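PDB 3ISA: putative enoyl-CoA hydratase/isomerase from Bordetella parapertussis, which probably acts on acyl-CoA thioesters as a hydratase or isomerase of the crotonase-like superfamily. Local coordinates for residues L7-E12 with V36-D41; F67-Y72 with D239-P244; D169-R172 with F176-D179. One frame throughout, in Å; residues are numbered along the deposited sequence. Where two conformers were deposited one is given.

The three contacts come from separate regions of one crotonase-like subunit and do not touch. Along the chain contact 1 closes first, packing edge strand 9-13 of the six-stranded sheet on helix 33-48. Contact 2 then joins the loop between strand 53-58 and helix 77-95 to the C-terminal helix 233-241. Contact 3 falls within the long span between the two segments of contact 2, where helix 168-173 turns towards strand 179-180, the other outermost strand of that sheet. The centres lie about 24 Å (1 and 2), 27 Å (1 and 3) and 28 Å (2 and 3) apart. Contacts 1 and 3 thus lie on opposite sides of the chain's centre, while contact 2 joins segments with 166 residues between them.

Contact 1 (L7-E12 with V36-D41); sequences LPLAIE and VEALID
Leu9, near the start of edge strand 9-13, leans on Ala38 and Leu39 of helix 33-48, and its side chain makes all the close contacts. At the base, CB of Leu9 rests 3.9 Å from CB of Ala38, where the two backbones come nearest; both CB atoms are directed at the opposing segment. From there CG extends opposite the backbone N (chi1 -180°), which sends the two methyl groups onward to the helix. CD2 settles over the backbone of the helix, 3.4 Å from the carbonyl O of Ala38 and also close to that residue's carbonyl carbon, and it reaches Leu39 as well. CD1 meets Leu39 at 3.7 Å from its CD2. The two leucine side chains cross at roughly a right angle and touch through their terminal methyls. No hydrogen bond joins the segments; the packing is apolar, with both leucines buried. On the strand side Leu9 also touches Phe20 of the antiparallel strand 17-22, and it meets Leu35 one turn back along the helix. Leu39 continues onto Leu90, placing helix 33-48 between the edge strand and helix 77-95.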
loop_
_atom_site.group_PDB
_atom_site.type_symbol
_atom_site.label_atom_id
_atom_site.label_comp_id
_atom_site.label_asym_id
_atom_site.label_seq_id
_atom_site.Cartn_x
_atom_site.Cartn_y
_atom_site.Cartn_z
ATOM N N LEU D 7 15.125 -40.753 8.824
ATOM C CA LEU D 7 13.825 -40.150 8.731
ATOM C C LEU D 7 13.807 -38.997 9.743
ATOM O O LEU D 7 13.271 -39.162 10.837
ATOM C CB LEU D 7 12.747 -41.191 9.055
ATOM C CG LEU D 7 11.267 -40.834 8.860
ATOM C CD1 LEU D 7 10.913 -40.789 7.362
ATOM C CD2 LEU D 7 10.381 -41.808 9.623
ATOM N N PRO D 8 14.410 -37.838 9.388
ATOM C CA PRO D 8 14.398 -36.696 10.322
ATOM C C PRO D 8 13.003 -36.072 10.479
ATOM O O PRO D 8 12.757 -35.343 11.443
ATOM C CB PRO D 8 15.370 -35.698 9.674
ATOM C CG PRO D 8 15.295 -36.002 8.222
ATOM C CD PRO D 8 15.137 -37.512 8.145
ATOM N N LEU D 9 12.117 -36.362 9.527
ATOM C CA LEU D 9 10.718 -35.937 9.584
ATOM C C LEU D 9 9.776 -37.125 9.379
ATOM O O LEU D 9 9.768 -37.735 8.300
ATOM C CB LEU D 9 10.433 -34.882 8.503
ATOM C CG LEU D 9 8.983 -34.387 8.505
ATOM C CD1 LEU D 9 8.692 -33.610 9.781
ATOM C CD2 LEU D 9 8.668 -33.563 7.245
ATOM N N ALA D 10 8.963 -37.429 10.387
ATOM C CA ALA D 10 7.947 -38.473 10.237
ATOM C C ALA D 10 6.655 -37.805 9.841
ATOM O O ALA D 10 6.287 -36.772 10.416
ATOM C CB ALA D 10 7.752 -39.244 11.528
ATOM N N ILE D 11 5.965 -38.378 8.859
ATOM C CA ILE D 11 4.660 -37.852 8.454
ATOM C C ILE D 11 3.574 -38.936 8.583
ATOM O O ILE D 11 3.661 -39.989 7.956
ATOM C CB ILE D 11 4.655 -37.225 7.032
ATOM C CG1 ILE D 11 5.818 -36.228 6.840
ATOM C CG2 ILE D 11 3.271 -36.563 6.748
ATOM C CD1 ILE D 11 6.061 -35.804 5.352
ATOM N N GLU D 12 2.589 -38.676 9.433
ATOM C CA GLU D 12 1.409 -39.522 9.542
ATOM C C GLU D 12 0.294 -38.893 8.711
ATOM O O GLU D 12 -0.075 -37.739 8.928
ATOM C CB GLU D 12 0.968 -39.658 11.002
ATOM C CG GLU D 12 -0.358 -40.398 11.188
ATOM C CD GLU D 12 -1.016 -40.153 12.555
ATOM O OE1 GLU D 12 -0.302 -39.934 13.558
ATOM O OE2 GLU D 12 -2.262 -40.185 12.623
ATOM N N VAL D 36 14.675 -29.210 7.049
ATOM C CA VAL D 36 13.943 -28.087 6.423
ATOM C C VAL D 36 13.412 -28.517 5.058
ATOM O O VAL D 36 12.218 -28.336 4.774
ATOM C CB VAL D 36 14.812 -26.811 6.350
ATOM C CG1 VAL D 36 14.124 -25.650 5.539
ATOM C CG2 VAL D 36 15.165 -26.358 7.758
ATOM N N GLU D 37 14.265 -29.135 4.236
ATOM C CA GLU D 37 13.812 -29.589 2.910
ATOM C C GLU D 37 12.688 -30.640 2.964
ATOM O O GLU D 37 11.774 -30.611 2.148
ATOM C CB GLU D 37 14.971 -30.072 2.036
ATOM C CG GLU D 37 15.965 -28.986 1.615
ATOM C CD GLU D 37 15.332 -27.742 0.979
ATOM O OE1 GLU D 37 14.497 -27.864 0.057
ATOM O OE2 GLU D 37 15.710 -26.626 1.401
ATOM N N ALA D 38 12.767 -31.550 3.932
ATOM C CA ALA D 38 11.726 -32.540 4.176
ATOM C C ALA D 38 10.391 -31.896 4.579
ATOM O O ALA D 38 9.319 -32.348 4.148
ATOM C CB ALA D 38 12.184 -33.510 5.259
ATOM N N LEU D 39 10.467 -30.859 5.415
ATOM C CA LEU D 39 9.294 -30.106 5.829
ATOM C C LEU D 39 8.668 -29.361 4.653
ATOM O O LEU D 39 7.472 -29.399 4.473
ATOM C CB LEU D 39 9.655 -29.129 6.940
ATOM C CG LEU D 39 9.713 -29.800 8.326
ATOM C CD1 LEU D 39 10.632 -29.001 9.282
ATOM C CD2 LEU D 39 8.331 -30.003 8.921
ATOM N N ILE D 40 9.497 -28.717 3.844
ATOM C CA ILE D 40 9.021 -28.015 2.669
ATOM C C ILE D 40 8.305 -28.972 1.697
ATOM O O ILE D 40 7.207 -28.657 1.233
ATOM C CB ILE D 40 10.187 -27.253 1.969
ATOM C CG1 ILE D 40 10.568 -26.008 2.801
ATOM C CG2 ILE D 40 9.786 -26.818 0.587
ATOM C CD1 ILE D 40 11.842 -25.302 2.382
ATOM N N ASP D 41 8.941 -30.117 1.405
ATOM C CA ASP D 41 8.339 -31.149 0.563
ATOM C C ASP D 41 6.994 -31.645 1.107
ATOM O O ASP D 41 6.009 -31.724 0.357
ATOM C CB ASP D 41 9.328 -32.303 0.371
ATOM C CG ASP D 41 10.495 -31.932 -0.545
ATOM O OD1 ASP D 41 10.446 -30.857 -1.193
ATOM O OD2 ASP D 41 11.464 -32.714 -0.629
#

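Contact 2 (F67-Y72 with D239-P244); sequences FDFTDY and DYLAQP
In the loop between strand 53-58 and helix 77-95, a type II beta turn from Phe69 to Tyr72 presents both aromatic residues to Leu241 of the C-terminal helix 233-241. One methyl group does the touching. CD1 of Leu241 lies 3.6 Å from CE2 of Tyr72, with CZ and OH of the same phenol slightly farther off, and 4.2 Å from CB of Phe69. It approaches both rings obliquely, while the tyrosine and leucine side chains reach for each other from opposite directions. Tyr72 places its ring by setting CG between the backbone N and carbonyl carbon (chi1 84°), and the same side chain runs on to Lys234, Ile237 and Arg238 of the helix. The turn is closed by Tyr72 N bonding to Phe69 O at 3.1 Å. Overlapping its start, Asp68 forms an Asx turn: its OD1 accepts from Thr70 N at 3.1 Å, from above the carboxylate plane, and from Thr70 OG1 at 2.7 Å through its syn lone pair. CD2 of Phe67 lies 3.5 Å above one face of the Phe69 ring, displaced toward its rim. Phe69 N and Tyr240 OH each hydrogen-bond a glycerol, probably from the crystallisation liquor, which may mark a pocket. In crotonase relatives the loop after the equivalent strand contributes to the oxyanion hole, so helix 233-241 probably packs close to the corresponding site here.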
loop_
_atom_site.group_PDB
_atom_site.type_symbol
_atom_site.label_atom_id
_atom_site.label_comp_id
_atom_site.label_asym_id
_atom_site.label_seq_id
_atom_site.Cartn_x
_atom_site.Cartn_y
_atom_site.Cartn_z
ATOM N N PHE D 67 17.656 -23.529 14.170
ATOM C CA PHE D 67 18.783 -23.781 13.267
ATOM C C PHE D 67 19.830 -24.723 13.897
ATOM O O PHE D 67 20.274 -24.516 15.032
ATOM C CB PHE D 67 19.428 -22.442 12.906
ATOM C CG PHE D 67 20.419 -22.510 11.776
ATOM C CD1 PHE D 67 19.992 -22.319 10.463
ATOM C CD2 PHE D 67 21.784 -22.699 12.022
ATOM C CE1 PHE D 67 20.900 -22.352 9.403
ATOM C CE2 PHE D 67 22.712 -22.727 10.955
ATOM C CZ PHE D 67 22.258 -22.551 9.651
ATOM N N ASP D 68 20.168 -25.781 13.172
ATOM C CA ASP D 68 21.204 -26.716 13.603
ATOM C C ASP D 68 22.592 -26.112 13.393
ATOM O O ASP D 68 23.086 -26.031 12.258
ATOM C CB ASP D 68 21.069 -28.066 12.878
ATOM C CG ASP D 68 21.890 -29.170 13.557
ATOM O OD1 ASP D 68 22.760 -28.818 14.380
ATOM O OD2 ASP D 68 21.665 -30.372 13.284
ATOM N N PHE D 69 23.221 -25.695 14.492
ATOM C CA PHE D 69 24.559 -25.088 14.441
ATOM C C PHE D 69 25.739 -26.082 14.423
ATOM O O PHE D 69 26.896 -25.650 14.333
ATOM C CB PHE D 69 24.754 -24.083 15.581
ATOM C CG PHE D 69 23.921 -22.845 15.445
ATOM C CD1 PHE D 69 24.269 -21.862 14.533
ATOM C CD2 PHE D 69 22.778 -22.673 16.221
ATOM C CE1 PHE D 69 23.499 -20.697 14.403
ATOM C CE2 PHE D 69 22.005 -21.518 16.101
ATOM C CZ PHE D 69 22.373 -20.533 15.183
ATOM N N THR D 70 25.450 -27.381 14.516
ATOM C CA THR D 70 26.471 -28.433 14.372
ATOM C C THR D 70 27.235 -28.258 13.066
ATOM O O THR D 70 26.631 -28.195 11.995
ATOM C CB THR D 70 25.832 -29.842 14.389
ATOM O OG1 THR D 70 24.939 -29.938 15.502
ATOM C CG2 THR D 70 26.904 -30.970 14.473
ATOM N N ASP D 71 28.559 -28.162 13.157
ATOM C CA ASP D 71 29.410 -28.011 11.953
ATOM C C ASP D 71 29.103 -26.763 11.085
ATOM O O ASP D 71 29.340 -26.773 9.866
ATOM C CB ASP D 71 29.405 -29.292 11.083
ATOM C CG ASP D 71 29.770 -30.549 11.870
ATOM O OD1 ASP D 71 30.817 -30.560 12.560
ATOM O OD2 ASP D 71 29.009 -31.538 11.783
ATOM N N TYR D 72 28.588 -25.694 11.707
ATOM C CA TYR D 72 28.423 -24.420 10.998
ATOM C C TYR D 72 29.797 -23.873 10.579
ATOM O O TYR D 72 29.910 -23.183 9.551
ATOM C CB TYR D 72 27.633 -23.392 11.830
ATOM C CG TYR D 72 28.473 -22.618 12.814
ATOM C CD1 TYR D 72 28.935 -21.330 12.510
ATOM C CD2 TYR D 72 28.833 -23.176 14.040
ATOM C CE1 TYR D 72 29.726 -20.627 13.402
ATOM C CE2 TYR D 72 29.619 -22.485 14.935
ATOM C CZ TYR D 72 30.055 -21.212 14.613
ATOM O OH TYR D 72 30.837 -20.541 15.504
ATOM N N ASP D 239 30.595 -15.530 18.005
ATOM C CA ASP D 239 30.561 -14.658 19.180
ATOM C C ASP D 239 29.379 -14.952 20.093
ATOM O O ASP D 239 29.535 -14.987 21.317
ATOM C CB ASP D 239 30.516 -13.182 18.772
ATOM C CG ASP D 239 31.833 -12.689 18.185
ATOM O OD1 ASP D 239 32.852 -13.407 18.284
ATOM O OD2 ASP D 239 31.848 -11.572 17.619
ATOM N N TYR D 240 28.207 -15.163 19.488
ATOM C CA TYR D 240 26.989 -15.464 20.234
ATOM C C TYR D 240 27.070 -16.840 20.924
ATOM O O TYR D 240 26.679 -16.977 22.089
ATOM C CB TYR D 240 25.739 -15.376 19.331
ATOM C CG TYR D 240 24.548 -16.081 19.938
ATOM C CD1 TYR D 240 23.868 -15.534 21.035
ATOM C CD2 TYR D 240 24.126 -17.320 19.447
ATOM C CE1 TYR D 240 22.794 -16.209 21.621
ATOM C CE2 TYR D 240 23.055 -17.990 20.016
ATOM C CZ TYR D 240 22.397 -17.434 21.100
ATOM O OH TYR D 240 21.338 -18.117 21.653
ATOM N N LEU D 241 27.573 -17.843 20.201
ATOM C CA LEU D 241 27.643 -19.214 20.721
ATOM C C LEU D 241 28.660 -19.364 21.859
ATOM O O LEU D 241 28.576 -20.312 22.650
ATOM C CB LEU D 241 27.932 -20.221 19.603
ATOM C CG LEU D 241 26.821 -20.483 18.574
ATOM C CD1 LEU D 241 27.339 -21.416 17.501
ATOM C CD2 LEU D 241 25.566 -21.064 19.222
ATOM N N ALA D 242 29.598 -18.420 21.930
ATOM C CA ALA D 242 30.609 -18.370 22.986
ATOM C C ALA D 242 30.109 -17.691 24.266
ATOM O O ALA D 242 30.713 -17.856 25.328
ATOM C CB ALA D 242 31.868 -17.686 22.474
ATOM N N GLN D 243 29.005 -16.963 24.169
ATOM C CA GLN D 243 28.272 -16.337 25.273
ATOM C C GLN D 243 27.547 -17.259 26.265
ATOM O O GLN D 243 26.928 -18.243 25.876
ATOM C CB GLN D 243 27.171 -15.478 24.704
ATOM C CG GLN D 243 27.560 -14.160 24.139
ATOM C CD GLN D 243 28.939 -13.767 24.484
ATOM O OE1 GLN D 243 29.156 -13.154 25.518
ATOM N NE2 GLN D 243 29.906 -14.121 23.634
ATOM N N PRO D 244 27.550 -16.864 27.537
ATOM C CA PRO D 244 27.432 -17.789 28.662
ATOM C C PRO D 244 26.048 -18.340 28.979
ATOM O O PRO D 244 25.954 -19.374 29.643
ATOM C CB PRO D 244 27.938 -16.949 29.807
ATOM C CG PRO D 244 29.057 -16.189 29.175
ATOM C CD PRO D 244 28.491 -15.774 27.856
#

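Contact 3 (D169-R172 with F176-D179); sequences DEAR and FVRD
Ala171 and Arg172 of helix 168-173 meet Phe176 and Val177 in the tight helix-turn-strand connection that leads to the edge strand 179-180 of the crotonase-like fold. The carbonyl O of Ala171 receives two backbone N-H groups: that of Phe176 at 2.8 Å, a weak and strongly bent bond, and that of Val177 at 3.2 Å, which comes from above the carbonyl plane. The side chains fan out from this point. Phe176 presents its ring edge to CB of Ala171 and leads its ring away, into an aromatic cluster with Phe131, Phe147 and Phe166. Val177 lies obliquely across Arg172, its CG2 3.6 Å from Arg172 N and 3.9 Å from Arg172 CB. Beyond it Arg172 and Asp179 run side by side in the same direction. With guanidinium and carboxylate planes 86° apart, Asp179 OD1 lies in the guanidinium plane at its edge, 3.6 Å from Arg172 NE, a long salt bridge. Bends at chi2 and chi3 let the same group's NH2 form a second long one to Asp169 OD1, completing a three-residue charge network. Between the two backbones, a water oxygen forms a hydrogen-bonded bridge, 2.9 Å from Arg172 O and 2.7 Å from Val177 O.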
loop_
_atom_site.group_PDB
_atom_site.type_symbol
_atom_site.label_atom_id
_atom_site.label_comp_id
_atom_site.label_asym_id
_atom_site.label_seq_id
_atom_site.Cartn_x
_atom_site.Cartn_y
_atom_site.Cartn_z
ATOM N N ASP D 169 3.356 -19.559 30.914
ATOM C CA ASP D 169 2.444 -18.573 31.514
ATOM C C ASP D 169 2.478 -17.249 30.779
ATOM O O ASP D 169 1.426 -16.720 30.425
ATOM C CB ASP D 169 2.759 -18.339 32.997
ATOM C CG ASP D 169 2.350 -19.504 33.874
ATOM O OD1 ASP D 169 1.385 -20.221 33.521
ATOM O OD2 ASP D 169 2.998 -19.696 34.926
ATOM N N GLU D 170 3.687 -16.740 30.532
ATOM C CA GLU D 170 3.865 -15.517 29.748
ATOM C C GLU D 170 3.347 -15.682 28.329
ATOM O O GLU D 170 2.625 -14.811 27.840
ATOM C CB GLU D 170 5.318 -15.023 29.720
ATOM C CG GLU D 170 5.420 -13.668 28.997
ATOM C CD GLU D 170 6.792 -13.001 29.019
ATOM O OE1 GLU D 170 7.721 -13.495 29.700
ATOM O OE2 GLU D 170 6.927 -11.957 28.334
ATOM N N ALA D 171 3.695 -16.804 27.686
ATOM C CA ALA D 171 3.187 -17.112 26.333
ATOM C C ALA D 171 1.653 -17.064 26.259
ATOM O O ALA D 171 1.090 -16.502 25.313
ATOM C CB ALA D 171 3.718 -18.462 25.864
ATOM N N ARG D 172 0.986 -17.605 27.282
ATOM C CA ARG D 172 -0.474 -17.545 27.374
ATOM C C ARG D 172 -1.017 -16.118 27.547
ATOM O O ARG D 172 -1.940 -15.723 26.823
ATOM C CB ARG D 172 -1.017 -18.488 28.467
ATOM C CG ARG D 172 -2.447 -18.966 28.186
ATOM C CD ARG D 172 -3.306 -19.076 29.450
ATOM N NE ARG D 172 -3.125 -20.343 30.154
ATOM C CZ ARG D 172 -2.363 -20.514 31.234
ATOM N NH1 ARG D 172 -2.272 -21.714 31.794
ATOM N NH2 ARG D 172 -1.694 -19.496 31.762
ATOM N N PHE D 176 0.413 -15.722 22.717
ATOM C CA PHE D 176 1.285 -16.561 21.898
ATOM C C PHE D 176 0.794 -18.021 21.862
ATOM O O PHE D 176 0.997 -18.722 20.873
ATOM C CB PHE D 176 2.755 -16.446 22.342
ATOM C CG PHE D 176 3.737 -17.062 21.365
ATOM C CD1 PHE D 176 3.810 -16.609 20.047
ATOM C CD2 PHE D 176 4.580 -18.086 21.761
ATOM C CE1 PHE D 176 4.712 -17.188 19.138
ATOM C CE2 PHE D 176 5.481 -18.677 20.861
ATOM C CZ PHE D 176 5.546 -18.226 19.547
ATOM N N VAL D 177 0.160 -18.482 22.943
ATOM C CA VAL D 177 -0.503 -19.800 22.932
ATOM C C VAL D 177 -1.988 -19.641 23.262
ATOM O O VAL D 177 -2.370 -18.712 23.986
ATOM C CB VAL D 177 0.188 -20.869 23.852
ATOM C CG1 VAL D 177 1.615 -21.161 23.380
ATOM C CG2 VAL D 177 0.195 -20.453 25.313
ATOM N N ARG D 178 -2.816 -20.518 22.692
ATOM C CA ARG D 178 -4.256 -20.553 22.975
ATOM C C ARG D 178 -4.463 -20.924 24.425
ATOM O O ARG D 178 -5.270 -20.318 25.131
ATOM C CB ARG D 178 -4.949 -21.613 22.125
ATOM C CG ARG D 178 -5.514 -21.102 20.847
ATOM C CD ARG D 178 -5.847 -22.249 19.901
ATOM N NE ARG D 178 -7.232 -22.712 20.015
ATOM C CZ ARG D 178 -8.260 -22.199 19.337
ATOM N NH1 ARG D 178 -9.482 -22.695 19.501
ATOM N NH2 ARG D 178 -8.069 -21.188 18.497
ATOM N N ASP D 179 -3.712 -21.931 24.851
ATOM C CA ASP D 179 -3.788 -22.443 26.197
ATOM C C ASP D 179 -2.614 -23.357 26.442
ATOM O O ASP D 179 -1.892 -23.744 25.512
ATOM C CB ASP D 179 -5.098 -23.209 26.425
ATOM C CG ASP D 179 -5.681 -22.955 27.808
ATOM O OD1 ASP D 179 -4.960 -23.151 28.817
ATOM O OD2 ASP D 179 -6.859 -22.543 27.878
HETATM O O HOH W 1 -4.016 -17.070 25.326
#